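Local structure of leucine aminopeptidase 2 (Saccharomyces cerevisiae, 2XQ0) at residues A[145-150]-A[274-279]; A[306-311]-A[325-330]; A[318-323]-A[383-388]. The protein removes N-terminal amino acids, preferentially from di- and tripeptides, as a zinc aminopeptidase, and has low epoxide hydrolase activity in vitro. One frame throughout, in Å; residues are numbered along the deposited sequence.

Interaction 1: residues A[145-150]-A[274-279]; sequences QLEAIH and GGMESP. With BES (2-(3-amino-2-hydroxy-4-phenyl-butyrylamino)-4-methyl-pentanoic acid), chain B.
Glu147 and Glu277 close on one atom, the amine N2 of the inhibitor bestatin, which donates to Glu147 OE1 and to Glu277 OE1 at 2.8 Å each. Residues 274-278 read Gly-Gly-Met-Glu-Ser, a variant of the GXMEN exopeptidase motif of M1 aminopeptidases with Ser278 at the place of the asparagine; a loop from the N-terminal domain brings Glu147 across to it. This is consistent with the two carboxylates holding the free N-terminus of a peptide substrate. Glu147 OE1 and Glu277 OE2 are only 3.8 Å apart, and the amine, if protonated, would probably offset their like charges. Glu147 reaches the amine as an extended chain, CG anti to the backbone N (chi1 -163°), and on the way its carboxylate packs against bestatin's phenyl ring, CD lying 3.5 Å from C9. Met276, bent at chi2, lays SD beside the amine, 3.3 Å from Glu147 OE1. At the far end of bestatin the glycines present backbone N-H groups to its carboxylate, Gly274 N bonding O4 at 2.6 Å and Gly275 N only weakly. On the side of the glutamates turned from the amine, a water lies 2.8 Å from both Glu147 OE2 and Glu277 OE2.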
loop_
_atom_site.group_PDB
_atom_site.type_symbol
_atom_site.label_atom_id
_atom_site.label_comp_id
_atom_site.label_asym_id
_atom_site.label_seq_id
_atom_site.Cartn_x
_atom_site.Cartn_y
_atom_site.Cartn_z
ATOM N N GLN A 145 -6.483 -3.837 -8.795
ATOM C CA GLN A 145 -5.556 -3.029 -8.019
ATOM C C GLN A 145 -5.176 -1.894 -8.969
ATOM O O GLN A 145 -4.497 -2.126 -9.971
ATOM C CB GLN A 145 -4.318 -3.839 -7.627
ATOM C CG GLN A 145 -3.129 -2.978 -7.204
ATOM C CD GLN A 145 -3.444 -2.125 -5.994
ATOM O OE1 GLN A 145 -3.890 -2.637 -4.967
ATOM N NE2 GLN A 145 -3.233 -0.817 -6.113
ATOM N N LEU A 146 -5.655 -0.687 -8.685
ATOM C CA LEU A 146 -5.557 0.412 -9.651
ATOM C C LEU A 146 -4.438 1.413 -9.368
ATOM O O LEU A 146 -3.980 2.142 -10.267
ATOM C CB LEU A 146 -6.903 1.142 -9.784
ATOM C CG LEU A 146 -8.105 0.254 -10.097
ATOM C CD1 LEU A 146 -9.322 1.104 -10.481
ATOM C CD2 LEU A 146 -7.768 -0.746 -11.190
ATOM N N GLU A 147 -3.975 1.460 -8.131
ATOM C CA GLU A 147 -2.947 2.456 -7.796
ATOM C C GLU A 147 -1.619 2.036 -8.417
ATOM O O GLU A 147 -1.269 0.865 -8.345
ATOM C CB GLU A 147 -2.797 2.583 -6.277
ATOM C CG GLU A 147 -2.073 3.861 -5.817
ATOM C CD GLU A 147 -2.097 3.989 -4.295
ATOM O OE1 GLU A 147 -2.715 3.121 -3.662
ATOM O OE2 GLU A 147 -1.504 4.928 -3.743
ATOM N N ALA A 148 -0.885 2.964 -9.039
ATOM C CA ALA A 148 -1.230 4.379 -9.119
ATOM C C ALA A 148 -1.992 4.764 -10.389
ATOM O O ALA A 148 -2.967 5.514 -10.312
ATOM C CB ALA A 148 0.031 5.225 -9.022
ATOM N N ILE A 149 -1.535 4.287 -11.551
ATOM C CA ILE A 149 -2.205 4.627 -12.820
ATOM C C ILE A 149 -2.724 3.437 -13.644
ATOM O O ILE A 149 -2.603 3.409 -14.874
ATOM C CB ILE A 149 -1.323 5.513 -13.702
ATOM C CG1 ILE A 149 0.016 4.822 -14.006
ATOM C CG2 ILE A 149 -1.096 6.880 -12.997
ATOM C CD1 ILE A 149 0.857 5.563 -15.062
ATOM N N HIS A 150 -3.336 2.471 -12.977
ATOM C CA HIS A 150 -3.909 1.323 -13.689
ATOM C C HIS A 150 -5.423 1.448 -13.884
ATOM O O HIS A 150 -6.032 0.609 -14.559
ATOM C CB HIS A 150 -3.577 0.024 -12.946
ATOM C CG HIS A 150 -2.114 -0.289 -12.922
ATOM N ND1 HIS A 150 -1.416 -0.641 -14.057
ATOM C CD2 HIS A 150 -1.214 -0.273 -11.913
ATOM C CE1 HIS A 150 -0.147 -0.841 -13.744
ATOM N NE2 HIS A 150 0.001 -0.633 -12.447
ATOM N N GLY A 274 -0.030 -5.612 1.028
ATOM C CA GLY A 274 -0.458 -5.920 2.379
ATOM C C GLY A 274 -1.913 -5.494 2.453
ATOM O O GLY A 274 -2.741 -6.147 3.075
ATOM N N GLY A 275 -2.231 -4.400 1.771
ATOM C CA GLY A 275 -3.590 -3.896 1.779
ATOM C C GLY A 275 -3.772 -2.792 0.775
ATOM O O GLY A 275 -2.787 -2.268 0.265
ATOM N N MET A 276 -5.026 -2.445 0.478
ATOM C CA MET A 276 -5.316 -1.330 -0.428
ATOM C C MET A 276 -6.556 -0.691 0.138
ATOM O O MET A 276 -7.554 -1.379 0.377
ATOM C CB MET A 276 -5.580 -1.801 -1.852
ATOM C CG MET A 276 -6.009 -0.687 -2.804
ATOM S SD MET A 276 -4.809 0.679 -2.939
ATOM C CE MET A 276 -5.889 2.060 -3.319
ATOM N N GLU A 277 -6.478 0.619 0.335
ATOM C CA GLU A 277 -7.494 1.394 1.037
ATOM C C GLU A 277 -8.689 1.819 0.179
ATOM O O GLU A 277 -9.139 2.955 0.286
ATOM C CB GLU A 277 -6.822 2.655 1.594
ATOM C CG GLU A 277 -6.375 3.698 0.517
ATOM C CD GLU A 277 -4.922 3.523 0.009
ATOM O OE1 GLU A 277 -4.339 2.422 0.144
ATOM O OE2 GLU A 277 -4.361 4.504 -0.536
ATOM N N SER A 278 -9.226 0.938 -0.664
ATOM C CA SER A 278 -10.428 1.294 -1.404
ATOM C C SER A 278 -11.508 1.660 -0.426
ATOM O O SER A 278 -11.768 0.907 0.506
ATOM C CB SER A 278 -10.925 0.136 -2.262
ATOM O OG SER A 278 -10.043 -0.078 -3.331
ATOM N N PRO A 279 -12.145 2.824 -0.628
ATOM C CA PRO A 279 -13.229 3.283 0.253
ATOM C C PRO A 279 -14.365 2.294 0.390
ATOM O O PRO A 279 -14.903 1.825 -0.610
ATOM C CB PRO A 279 -13.739 4.549 -0.442
ATOM C CG PRO A 279 -12.606 5.016 -1.249
ATOM C CD PRO A 279 -11.852 3.796 -1.694
HETATM N N2 BES B . -2.281 1.439 -1.414
HETATM C C1 BES B . -1.051 1.229 -0.678
HETATM C C6 BES B . -0.162 0.225 -1.414
HETATM C C7 BES B . 0.252 0.783 -2.757
HETATM C C8 BES B . 0.724 2.088 -2.847
HETATM C C12 BES B . 0.143 0.003 -3.904
HETATM C C9 BES B . 1.099 2.608 -4.080
HETATM C C11 BES B . 0.518 0.525 -5.140
HETATM C C10 BES B . 0.998 1.829 -5.228
HETATM C C2 BES B . -1.336 0.734 0.746
HETATM O O2 BES B . -2.183 1.594 1.522
HETATM C C3 BES B . -0.018 0.587 1.430
HETATM O O3 BES B . 0.642 1.568 1.778
HETATM N N1 BES B . 0.297 -0.696 1.557
HETATM C C4 BES B . 1.482 -1.274 2.155
HETATM C C13 BES B . 1.029 -1.622 3.568
HETATM C C14 BES B . 1.944 -1.049 4.641
HETATM C C15 BES B . 1.200 -0.955 5.968
HETATM C C16 BES B . 2.520 0.307 4.238
HETATM C C5 BES B . 1.761 -2.545 1.405
HETATM O O1 BES B . 2.933 -2.981 1.364
HETATM O O4 BES B . 0.799 -3.122 0.838
HETATM O O HOH W 1 -2.188 6.033 -1.318
#

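Interaction 2: residues A[306-311]-A[325-330]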
loop_
_atom_site.group_PDB
_atom_site.type_symbol
_atom_site.label_atom_id
_atom_site.label_comp_id
_atom_site.label_asym_id
_atom_site.label_seq_id
_atom_site.Cartn_x
_atom_site.Cartn_y
_atom_site.Cartn_z
ATOM N N SER A 306 -8.543 6.471 5.193
ATOM C CA SER A 306 -9.902 7.015 5.056
ATOM C C SER A 306 -9.824 8.531 5.101
ATOM O O SER A 306 -10.512 9.220 4.346
ATOM C CB SER A 306 -10.827 6.491 6.157
ATOM O OG SER A 306 -10.949 5.092 6.048
ATOM N N TRP A 307 -8.956 9.049 5.963
ATOM C CA TRP A 307 -8.676 10.489 6.002
ATOM C C TRP A 307 -7.570 10.933 5.028
ATOM O O TRP A 307 -7.809 11.760 4.143
ATOM C CB TRP A 307 -8.351 10.928 7.438
ATOM C CG TRP A 307 -9.524 10.833 8.374
ATOM C CD1 TRP A 307 -10.415 11.831 8.676
ATOM C CD2 TRP A 307 -9.934 9.689 9.137
ATOM N NE1 TRP A 307 -11.356 11.374 9.560
ATOM C CE2 TRP A 307 -11.085 10.065 9.868
ATOM C CE3 TRP A 307 -9.450 8.381 9.266
ATOM C CZ2 TRP A 307 -11.748 9.192 10.717
ATOM C CZ3 TRP A 307 -10.115 7.508 10.117
ATOM C CH2 TRP A 307 -11.258 7.921 10.830
ATOM N N SER A 308 -6.366 10.384 5.184
ATOM C CA SER A 308 -5.219 10.834 4.411
ATOM C C SER A 308 -5.054 9.978 3.184
ATOM O O SER A 308 -4.433 8.933 3.224
ATOM C CB SER A 308 -3.942 10.761 5.247
ATOM O OG SER A 308 -3.875 9.507 5.901
ATOM N N GLY A 309 -5.622 10.446 2.086
ATOM C CA GLY A 309 -5.591 9.701 0.844
ATOM C C GLY A 309 -6.969 9.724 0.242
ATOM O O GLY A 309 -7.144 10.187 -0.877
ATOM N N ASN A 310 -7.950 9.253 1.006
ATOM C CA ASN A 310 -9.304 9.093 0.488
ATOM C C ASN A 310 -10.125 10.369 0.559
ATOM O O ASN A 310 -10.699 10.799 -0.441
ATOM C CB ASN A 310 -10.004 7.933 1.189
ATOM C CG ASN A 310 -9.288 6.600 0.952
ATOM O OD1 ASN A 310 -8.214 6.554 0.350
ATOM N ND2 ASN A 310 -9.880 5.523 1.434
ATOM N N LEU A 311 -10.134 10.989 1.734
ATOM C CA LEU A 311 -10.853 12.230 1.961
ATOM C C LEU A 311 -10.052 13.414 1.420
ATOM O O LEU A 311 -10.590 14.302 0.738
ATOM C CB LEU A 311 -11.116 12.394 3.468
ATOM C CG LEU A 311 -12.064 13.536 3.827
ATOM C CD1 LEU A 311 -13.410 13.328 3.137
ATOM C CD2 LEU A 311 -12.238 13.661 5.346
ATOM N N GLY A 325 2.806 9.526 3.864
ATOM C CA GLY A 325 3.470 10.069 5.051
ATOM C C GLY A 325 2.478 10.399 6.149
ATOM O O GLY A 325 2.644 10.022 7.324
ATOM N N TRP A 326 1.414 11.088 5.780
ATOM C CA TRP A 326 0.334 11.306 6.738
ATOM C C TRP A 326 -0.225 9.982 7.281
ATOM O O TRP A 326 -0.382 9.816 8.504
ATOM C CB TRP A 326 -0.786 12.132 6.080
ATOM C CG TRP A 326 -0.613 13.597 6.298
ATOM C CD1 TRP A 326 -0.295 14.544 5.369
ATOM C CD2 TRP A 326 -0.756 14.283 7.540
ATOM N NE1 TRP A 326 -0.232 15.785 5.963
ATOM C CE2 TRP A 326 -0.514 15.649 7.295
ATOM C CE3 TRP A 326 -1.065 13.873 8.839
ATOM C CZ2 TRP A 326 -0.562 16.606 8.303
ATOM C CZ3 TRP A 326 -1.113 14.836 9.843
ATOM C CH2 TRP A 326 -0.870 16.173 9.570
ATOM N N THR A 327 -0.531 9.039 6.379
ATOM C CA THR A 327 -1.092 7.742 6.799
ATOM C C THR A 327 -0.207 7.039 7.829
ATOM O O THR A 327 -0.703 6.565 8.840
ATOM C CB THR A 327 -1.368 6.817 5.604
ATOM O OG1 THR A 327 -2.295 7.475 4.724
ATOM C CG2 THR A 327 -1.942 5.450 6.061
ATOM N N VAL A 328 1.096 6.977 7.574
ATOM C CA VAL A 328 2.011 6.303 8.481
ATOM C C VAL A 328 2.009 7.061 9.813
ATOM O O VAL A 328 2.021 6.449 10.886
ATOM C CB VAL A 328 3.462 6.190 7.883
ATOM C CG1 VAL A 328 4.443 5.613 8.924
ATOM C CG2 VAL A 328 3.481 5.294 6.622
ATOM N N TYR A 329 1.978 8.394 9.735
ATOM C CA TYR A 329 1.896 9.235 10.936
ATOM C C TYR A 329 0.623 8.924 11.721
ATOM O O TYR A 329 0.658 8.591 12.926
ATOM C CB TYR A 329 2.009 10.748 10.602
ATOM C CG TYR A 329 1.818 11.594 11.843
ATOM C CD1 TYR A 329 2.864 11.800 12.738
ATOM C CD2 TYR A 329 0.576 12.121 12.154
ATOM C CE1 TYR A 329 2.678 12.532 13.900
ATOM C CE2 TYR A 329 0.383 12.831 13.296
ATOM C CZ TYR A 329 1.432 13.028 14.172
ATOM O OH TYR A 329 1.229 13.743 15.320
ATOM N N LEU A 330 -0.510 8.994 11.038
ATOM C CA LEU A 330 -1.787 8.705 11.688
ATOM C C LEU A 330 -1.894 7.276 12.252
ATOM O O LEU A 330 -2.347 7.091 13.365
ATOM C CB LEU A 330 -2.956 9.005 10.747
ATOM C CG LEU A 330 -3.103 10.496 10.424
ATOM C CD1 LEU A 330 -4.133 10.717 9.301
ATOM C CD2 LEU A 330 -3.458 11.306 11.688
#
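Ser308 and Thr327 meet hydroxyl to hydroxyl, OG 2.8 Å from OG1, in a hydrogen bond that ties the end of helix 297-311 to the early turns of helix 321-339. The short segments run nearly antiparallel, at 162°, with axes 8.6 Å apart. Carbon contacts flank the polar pair: Ser308 CB lies 3.5 Å from Trp326 CB, while Leu330 CD1 comes to 3.6 Å from Ser308 OG. With chi1 at 47°, Ser308 OG sits between its own N and carbonyl carbon, facing Thr327. Further out, Thr327 OG1 is also hydrogen-bonded to Asn323 O one turn back, and the Trp326 ring is stacked on Tyr417 and meets Phe418 edge-to-face. Helix 297-311, irregular here, widens into a pi-type turn, with a weak bond from Leu311 N to Ser306 O, and Gly309 takes backbone angles at which a side chain would jam against Ser308 O. That same carbonyl is hydrogen-bonded to ND1 of the zinc ligand His305. Since Thr327 also packs on the other histidine ligand, His301, Thr327 and the carbonyl of Ser308 lie in the second shell of the zinc, and the Ser308 O bond is likely to limit rotation of the His305 ring.

Interaction 3: residues A[318-323]-A[383-388]; sequences NHFWLN and DAFSTV
Phe320 and Phe385 lay one ring obliquely against the other, planes at 49° and centroids 4.5 Å apart. The setting is the catalytic domain of a gluzincin: Phe320 stands just ahead of Glu324, the zinc ligand that follows the HExxH helix. The two side chains cross at about a right angle. Phe385 comes over one face of Phe320, its CE1 3.4 Å above that ring's plane but displaced toward the rim, over the CD2-CE2 bond. Phe320 reaches into this position with CG anti to its backbone N (chi1 -173°), which aims the ring at the loop 383-388. Both rings touch bestatin, and Phe320 also packs on Glu147 and Pro389, so the aromatic pair forms part of the wall of the substrate pocket. Replacing Phe320 by an alanine would probably open a gap beside Glu147 and leave the Phe385 ring without the face it leans on, freer to turn. Beyond Phe385 the chain leads into helix 388-403, which carries the proton donor Tyr390. Ser386 makes the capping bond at its start: its OG accepts from Val388 N at 3.0 Å, the N-H...O angle being 157°.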
loop_
_atom_site.group_PDB
_atom_site.type_symbol
_atom_site.label_atom_id
_atom_site.label_comp_id
_atom_site.label_asym_id
_atom_site.label_seq_id
_atom_site.Cartn_x
_atom_site.Cartn_y
_atom_site.Cartn_z
ATOM N N ASN A 318 3.856 13.302 -7.732
ATOM C CA ASN A 318 4.992 14.053 -7.185
ATOM C C ASN A 318 4.857 14.339 -5.708
ATOM O O ASN A 318 5.848 14.603 -5.046
ATOM C CB ASN A 318 5.139 15.408 -7.879
ATOM C CG ASN A 318 5.767 15.312 -9.239
ATOM O OD1 ASN A 318 6.217 14.248 -9.664
ATOM N ND2 ASN A 318 5.855 16.447 -9.916
ATOM N N HIS A 319 3.625 14.331 -5.210
ATOM C CA HIS A 319 3.333 14.719 -3.821
ATOM C C HIS A 319 2.709 13.549 -3.048
ATOM O O HIS A 319 1.881 13.733 -2.145
ATOM C CB HIS A 319 2.417 15.947 -3.803
ATOM C CG HIS A 319 2.969 17.092 -4.584
ATOM N ND1 HIS A 319 3.857 17.996 -4.043
ATOM C CD2 HIS A 319 2.824 17.433 -5.884
ATOM C CE1 HIS A 319 4.214 18.862 -4.974
ATOM N NE2 HIS A 319 3.604 18.541 -6.102
ATOM N N PHE A 320 3.116 12.347 -3.441
ATOM C CA PHE A 320 2.627 11.096 -2.869
ATOM C C PHE A 320 2.851 11.037 -1.356
ATOM O O PHE A 320 2.107 10.360 -0.642
ATOM C CB PHE A 320 3.341 9.935 -3.564
ATOM C CG PHE A 320 2.815 8.573 -3.194
ATOM C CD1 PHE A 320 1.452 8.310 -3.223
ATOM C CD2 PHE A 320 3.697 7.536 -2.887
ATOM C CE1 PHE A 320 0.962 7.040 -2.907
ATOM C CE2 PHE A 320 3.218 6.270 -2.569
ATOM C CZ PHE A 320 1.840 6.029 -2.582
ATOM N N TRP A 321 3.869 11.743 -0.861
ATOM C CA TRP A 321 4.137 11.759 0.580
ATOM C C TRP A 321 2.938 12.263 1.408
ATOM O O TRP A 321 2.747 11.839 2.556
ATOM C CB TRP A 321 5.410 12.555 0.912
ATOM C CG TRP A 321 5.203 14.033 1.076
ATOM C CD1 TRP A 321 5.255 14.982 0.096
ATOM C CD2 TRP A 321 4.932 14.728 2.297
ATOM N NE1 TRP A 321 5.030 16.232 0.635
ATOM C CE2 TRP A 321 4.820 16.101 1.982
ATOM C CE3 TRP A 321 4.769 14.324 3.630
ATOM C CZ2 TRP A 321 4.557 17.076 2.958
ATOM C CZ3 TRP A 321 4.502 15.292 4.594
ATOM C CH2 TRP A 321 4.403 16.654 4.250
ATOM N N LEU A 322 2.130 13.152 0.830
ATOM C CA LEU A 322 0.959 13.689 1.536
ATOM C C LEU A 322 -0.016 12.579 1.870
ATOM O O LEU A 322 -0.719 12.636 2.872
ATOM C CB LEU A 322 0.245 14.746 0.706
ATOM C CG LEU A 322 0.970 16.100 0.632
ATOM C CD1 LEU A 322 0.288 17.040 -0.355
ATOM C CD2 LEU A 322 1.048 16.712 2.030
ATOM N N ASN A 323 -0.116 11.592 0.980
ATOM C CA ASN A 323 -0.927 10.416 1.249
ATOM C C ASN A 323 -0.201 9.529 2.254
ATOM O O ASN A 323 -0.608 9.429 3.410
ATOM C CB ASN A 323 -1.216 9.607 -0.030
ATOM C CG ASN A 323 -2.382 10.165 -0.850
ATOM O OD1 ASN A 323 -2.665 11.361 -0.838
ATOM N ND2 ASN A 323 -3.056 9.285 -1.579
ATOM N N ASP A 383 8.163 3.920 -10.445
ATOM C CA ASP A 383 9.598 4.079 -10.242
ATOM C C ASP A 383 9.936 4.978 -9.060
ATOM O O ASP A 383 11.080 5.016 -8.612
ATOM C CB ASP A 383 10.277 4.612 -11.513
ATOM C CG ASP A 383 10.360 3.566 -12.612
ATOM O OD1 ASP A 383 9.831 2.444 -12.430
ATOM O OD2 ASP A 383 10.962 3.871 -13.665
ATOM N N ALA A 384 8.939 5.694 -8.552
ATOM C CA ALA A 384 9.157 6.632 -7.459
ATOM C C ALA A 384 8.591 6.117 -6.151
ATOM O O ALA A 384 8.733 6.759 -5.116
ATOM C CB ALA A 384 8.532 7.965 -7.787
ATOM N N PHE A 385 7.926 4.969 -6.193
ATOM C CA PHE A 385 7.411 4.396 -4.961
ATOM C C PHE A 385 8.529 3.625 -4.268
ATOM O O PHE A 385 9.226 2.796 -4.864
ATOM C CB PHE A 385 6.156 3.546 -5.200
ATOM C CG PHE A 385 5.026 4.316 -5.834
ATOM C CD1 PHE A 385 4.796 5.642 -5.489
ATOM C CD2 PHE A 385 4.205 3.728 -6.779
ATOM C CE1 PHE A 385 3.766 6.360 -6.072
ATOM C CE2 PHE A 385 3.174 4.447 -7.364
ATOM C CZ PHE A 385 2.953 5.759 -7.008
ATOM N N SER A 386 8.731 3.971 -3.011
ATOM C CA SER A 386 9.742 3.348 -2.194
ATOM C C SER A 386 9.279 3.611 -0.791
ATOM O O SER A 386 8.172 4.093 -0.576
ATOM C CB SER A 386 11.091 4.027 -2.405
ATOM O OG SER A 386 11.074 5.347 -1.875
ATOM N N THR A 387 10.148 3.340 0.167
ATOM C CA THR A 387 9.846 3.639 1.553
ATOM C C THR A 387 9.928 5.139 1.877
ATOM O O THR A 387 9.406 5.586 2.898
ATOM C CB THR A 387 10.785 2.859 2.461
ATOM O OG1 THR A 387 10.735 1.467 2.095
ATOM C CG2 THR A 387 10.380 3.038 3.906
ATOM N N VAL A 388 10.558 5.922 1.003
ATOM C CA VAL A 388 10.772 7.352 1.288
ATOM C C VAL A 388 9.499 8.161 1.590
ATOM O O VAL A 388 9.444 8.868 2.593
ATOM C CB VAL A 388 11.586 8.028 0.161
ATOM C CG1 VAL A 388 11.630 9.548 0.357
ATOM C CG2 VAL A 388 12.988 7.446 0.129
#

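The three contacts all lie beside the zinc and bestatin, their centres 13 to 14 Å from one another. Interaction 1 holds the inhibitor's amine, and it touches both others. Glu277 O accepts a probable hydrogen bond from Asn310 ND2 at 2.9 Å, which joins the exopeptidase motif to the end of the HExxH helix in interaction 2. Toward interaction 3, Glu147 OE2 lies 3.4 Å from Phe320 CE1, and Ala148 CB packs 3.6 Å from Phe385 CZ, so the N-terminal domain's loop rests on the aromatic pair. Interactions 2 and 3 share helix 321-339, which supplies the zinc ligand Glu324 between their segments, and they meet where Ser308 CB packs 4.0 Å from Asn323 O.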